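Local structure of putative exported protein (Aeromonas hydrophila subsp. hydrophila, 4PJ2) at residues L66-L69 against N70-Q74; G111-P114 against N115-V118. The protein probably inhibits i-type (invertebrate-type) lysozymes in the bacterial periplasm and binds a magnesium ion. All blocks are in the same frame, centred on the assembly; numbering follows the deposited sequence. Where two conformers were deposited one is given.

Contact 1: residues L66-L69 against N70-Q74; sequences LLDL and NGDKQ. With MG (magnesium ion), chain G.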
loop_
_atom_site.group_PDB
_atom_site.type_symbol
_atom_site.label_atom_id
_atom_site.label_comp_id
_atom_site.label_asym_id
_atom_site.label_seq_id
_atom_site.Cartn_x
_atom_site.Cartn_y
_atom_site.Cartn_z
ATOM N N LEU A 66 -13.420 -7.204 11.496
ATOM C CA LEU A 66 -13.576 -8.100 12.635
ATOM C C LEU A 66 -14.409 -9.282 12.179
ATOM O O LEU A 66 -15.614 -9.151 11.915
ATOM C CB LEU A 66 -14.295 -7.413 13.803
ATOM C CG LEU A 66 -13.520 -6.317 14.519
ATOM C CD1 LEU A 66 -14.392 -5.665 15.584
ATOM C CD2 LEU A 66 -12.256 -6.899 15.131
ATOM N N LEU A 67 -13.770 -10.438 12.062
ATOM C CA LEU A 67 -14.431 -11.612 11.496
ATOM C C LEU A 67 -13.823 -12.858 12.103
ATOM O O LEU A 67 -12.622 -12.904 12.335
ATOM C CB LEU A 67 -14.246 -11.639 9.978
ATOM C CG LEU A 67 -14.974 -10.557 9.174
ATOM C CD1 LEU A 67 -14.527 -10.563 7.722
ATOM C CD2 LEU A 67 -16.475 -10.753 9.247
ATOM N N ASP A 68 -14.650 -13.859 12.377
ATOM C CA ASP A 68 -14.161 -15.120 12.915
ATOM C C ASP A 68 -13.512 -15.960 11.820
ATOM O O ASP A 68 -14.199 -16.484 10.942
ATOM C CB ASP A 68 -15.324 -15.887 13.543
ATOM C CG ASP A 68 -14.894 -17.200 14.160
ATOM O OD1 ASP A 68 -13.679 -17.414 14.335
ATOM O OD2 ASP A 68 -15.779 -18.020 14.479
ATOM N N LEU A 69 -12.193 -16.112 11.886
ATOM C CA LEU A 69 -11.436 -16.831 10.865
ATOM C C LEU A 69 -11.133 -18.262 11.272
ATOM O O LEU A 69 -10.935 -19.114 10.410
ATOM C CB LEU A 69 -10.109 -16.114 10.595
ATOM C CG LEU A 69 -10.193 -14.686 10.075
ATOM C CD1 LEU A 69 -8.780 -14.144 9.913
ATOM C CD2 LEU A 69 -10.984 -14.603 8.772
ATOM N N ASN A 70 -11.069 -18.518 12.577
ATOM C CA ASN A 70 -10.652 -19.826 13.073
ATOM C C ASN A 70 -11.816 -20.657 13.599
ATOM O O ASN A 70 -11.629 -21.796 14.014
ATOM C CB ASN A 70 -9.569 -19.689 14.153
ATOM C CG ASN A 70 -10.047 -18.932 15.383
ATOM O OD1 ASN A 70 -11.203 -18.512 15.472
ATOM N ND2 ASN A 70 -9.146 -18.756 16.345
ATOM N N GLY A 71 -13.011 -20.078 13.586
ATOM C CA GLY A 71 -14.214 -20.804 13.942
ATOM C C GLY A 71 -14.491 -20.935 15.430
ATOM O O GLY A 71 -15.311 -21.768 15.824
ATOM N N ASP A 72 -13.829 -20.128 16.257
ATOM C CA ASP A 72 -14.077 -20.162 17.699
ATOM C C ASP A 72 -15.193 -19.202 18.112
ATOM O O ASP A 72 -15.377 -18.929 19.299
ATOM C CB ASP A 72 -12.796 -19.876 18.495
ATOM C CG ASP A 72 -12.311 -18.438 18.361
ATOM O OD1 ASP A 72 -13.016 -17.590 17.776
ATOM O OD2 ASP A 72 -11.207 -18.146 18.868
ATOM N N LYS A 73 -15.913 -18.686 17.119
ATOM C CA LYS A 73 -17.071 -17.815 17.332
ATOM C C LYS A 73 -16.723 -16.462 17.954
ATOM O O LYS A 73 -17.605 -15.739 18.412
ATOM C CB LYS A 73 -18.144 -18.549 18.147
ATOM C CG LYS A 73 -18.711 -19.752 17.404
ATOM C CD LYS A 73 -19.658 -20.577 18.255
ATOM C CE LYS A 73 -20.270 -21.700 17.432
ATOM N NZ LYS A 73 -21.675 -22.009 17.835
ATOM N N GLN A 74 -15.437 -16.124 17.942
ATOM C CA GLN A 74 -14.963 -14.792 18.322
ATOM C C GLN A 74 -14.276 -14.177 17.114
ATOM O O GLN A 74 -13.644 -14.894 16.346
ATOM C CB GLN A 74 -13.950 -14.877 19.463
ATOM C CG GLN A 74 -14.466 -15.507 20.742
ATOM C CD GLN A 74 -13.534 -15.255 21.917
ATOM O OE1 GLN A 74 -12.365 -15.658 21.897
ATOM N NE2 GLN A 74 -14.043 -14.572 22.941
HETATM MG MG MG G . -12.189 -16.505 16.005
#

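Contact 2: residues G111-P114 against N115-V118; sequences GLAP and NEDV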
loop_
_atom_site.group_PDB
_atom_site.type_symbol
_atom_site.label_atom_id
_atom_site.label_comp_id
_atom_site.label_asym_id
_atom_site.label_seq_id
_atom_site.Cartn_x
_atom_site.Cartn_y
_atom_site.Cartn_z
ATOM N N GLY A 111 0.326 -9.325 -1.900
ATOM C CA GLY A 111 0.402 -9.395 -3.348
ATOM C C GLY A 111 -0.917 -9.741 -4.001
ATOM O O GLY A 111 -0.936 -10.219 -5.147
ATOM N N LEU A 112 -2.022 -9.511 -3.311
ATOM C CA LEU A 112 -3.359 -9.820 -3.835
ATOM C C LEU A 112 -3.817 -8.733 -4.765
ATOM O O LEU A 112 -3.502 -7.575 -4.601
ATOM C CB LEU A 112 -4.355 -9.879 -2.680
ATOM C CG LEU A 112 -4.520 -11.172 -1.894
ATOM C CD1 LEU A 112 -3.244 -11.803 -1.493
ATOM C CD2 LEU A 112 -5.357 -10.903 -0.661
ATOM N N ALA A 113 -4.575 -9.104 -5.804
ATOM C CA ALA A 113 -5.145 -8.089 -6.689
ATOM C C ALA A 113 -6.139 -7.213 -5.944
ATOM O O ALA A 113 -6.740 -7.653 -4.973
ATOM C CB ALA A 113 -5.835 -8.748 -7.895
ATOM N N PRO A 114 -6.342 -5.976 -6.404
ATOM C CA PRO A 114 -7.187 -5.008 -5.679
ATOM C C PRO A 114 -8.543 -5.545 -5.192
ATOM O O PRO A 114 -8.976 -5.423 -4.056
ATOM C CB PRO A 114 -7.410 -3.925 -6.736
ATOM C CG PRO A 114 -6.161 -3.934 -7.531
ATOM C CD PRO A 114 -5.656 -5.347 -7.551
ATOM N N ASN A 115 -9.216 -6.219 -6.084
ATOM C CA ASN A 115 -10.579 -6.670 -5.816
ATOM C C ASN A 115 -10.670 -8.093 -5.301
ATOM O O ASN A 115 -11.768 -8.662 -5.225
ATOM C CB ASN A 115 -11.431 -6.501 -7.064
ATOM C CG ASN A 115 -11.650 -5.056 -7.399
ATOM O OD1 ASN A 115 -12.280 -4.323 -6.632
ATOM N ND2 ASN A 115 -11.109 -4.621 -8.523
ATOM N N GLU A 116 -9.529 -8.678 -4.946
ATOM C CA GLU A 116 -9.521 -10.036 -4.411
ATOM C C GLU A 116 -9.997 -10.084 -2.961
ATOM O O GLU A 116 -9.816 -9.128 -2.199
ATOM C CB GLU A 116 -8.160 -10.719 -4.613
ATOM C CG GLU A 116 -7.995 -11.235 -6.044
ATOM C CD GLU A 116 -6.672 -11.929 -6.316
ATOM O OE1 GLU A 116 -5.767 -11.869 -5.454
ATOM O OE2 GLU A 116 -6.539 -12.526 -7.416
ATOM N N ASP A 117 -10.631 -11.188 -2.589
ATOM C CA ASP A 117 -11.186 -11.379 -1.258
ATOM C C ASP A 117 -10.047 -11.720 -0.318
ATOM O O ASP A 117 -9.491 -12.801 -0.335
ATOM C CB ASP A 117 -12.223 -12.507 -1.309
ATOM C CG ASP A 117 -12.982 -12.679 -0.004
ATOM O OD1 ASP A 117 -12.473 -12.296 1.053
ATOM O OD2 ASP A 117 -14.112 -13.213 -0.041
ATOM N N VAL A 118 -9.720 -10.770 0.560
ATOM C CA VAL A 118 -8.610 -10.914 1.505
ATOM C C VAL A 118 -8.937 -11.983 2.533
ATOM O O VAL A 118 -8.086 -12.752 2.961
ATOM C CB VAL A 118 -8.363 -9.572 2.218
ATOM C CG1 VAL A 118 -7.411 -9.725 3.394
ATOM C CG2 VAL A 118 -7.849 -8.541 1.232
HETATM O O HOH W 1 -10.656 -6.521 -2.303
#

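Contact 1: residues L66-L69 against N70-Q74
D68 reaches across the loop 68-74 to share one magnesium ion with N70, D72 and the carbonyl of Q74, and it also receives backbone N-H groups, chiefly those of G71 and K73. The tight part is the oxygen cage: D68 OD1 lies 2.4 Å from the magnesium, N70 OD1 2.3 Å and D72 OD1 2.2 Å, while Q74 contributes its backbone O. E76, in the following strand, completes the site with OE1 and OE2. With CG of D68 anti to its backbone N (chi1 -179°), the carboxylate is swung into the concave side of the loop. There OD1 does double duty, binding the metal and accepting G71 N at 2.8 Å, with weak bonds from the N-H groups of N70 and D72. The other oxygen, OD2, takes K73 N at 2.7 Å. These two stronger donors come from opposite faces of the carboxylate, 40° out of its plane for G71 and 51° for K73, so the loop grips the flat group between them. Two Asx turns shape the rest: N70 OD1 accepts D72 N, and D72 OD1 accepts Q74 N on its anti side at 2.8 Å. The spacing D-x-N-x-D-x-Q-x-E recalls EF-hand calcium loops, although here the loop links antiparallel strands 60-67 and 76-82. L69 faces the packed side, against I78, A94 and helix 118-123, its N bonded to E76 OE1. On the solvent side K73 extends away from the cage, and G71 is exposed although D68 OD1 holds its N-H. D68 OD1 and N70 OD1, two acceptor oxygens that both bind the metal, lie only 2.9 Å apart, evidence that the cation holds them together; the carboxylates of D68, D72 and E76 probably supply most of the compensating negative charge.

Contact 2: residues G111-P114 against N115-V118
A113 and E116 meet through both backbone and side chain. Among the hydrogen bonds, E116 N donates to A113 O at 3.0 Å with an N-H...O angle of 163°, closing a type I beta turn with P114 and N115 at its corners. A second, weak bond runs the other way, from A113 N to E116 OE1 at 3.0 Å, the donor standing above the carboxylate plane. CG of the glutamate beside the backbone N (chi1 -79°) and an extended chain beyond it run the carboxylate back along A113 toward L112. A water ties the other flank, donating to P114 O and to E116 O, each at 2.7 Å. In one of its two conformers, N115 directs ND2 outward to an acidic side chain of the other protein chain; P114 also packs on an acidic side chain of that chain.

This turn carries the chain out of the last strand, 102-112, into the short C-terminal helix 118-123. The strand ends in a G1 beta bulge, in which G111 at positive phi (76°) and L112 together face L90, and the helix begins with D117 as N-cap, its OD1 accepting Q120 N.

The apolar contact lies on the inner side. L112 CD2 touches V118 CG2 at 3.9 Å, the two side chains crossing at about a right angle, and both residues are buried against L90 of strand 90-98; V118 also meets A92.

Van der Waals contacts of the carboxylate form a separate group. The methyl CB of A113 sits over the face of the E116 carboxylate, 3.6 Å from its CD, while E116 OE1 comes within 3.7 Å of L112 CB, bringing an otherwise exposed side chain up to the edge of the apolar patch.

Both contacts are local loops at the margins of the same four-stranded sheet, 60-67, 76-82, 90-98 and 102-112, and each leaves one of its outermost strands. Contact 1 follows strand 60-67 and is a surface site with no buried residue; contact 2 follows strand 102-112 and buries L112 and V118. Their centres are 21 Å apart and they do not touch, yet helix 118-123 connects them: contact 2 leads into it, and L69 of contact 1 packs on its I119 and K123. Chemically, a metal ion organises the first, whereas an ordinary turn, a water and apolar packing shape the second, which also reaches the other protein chain.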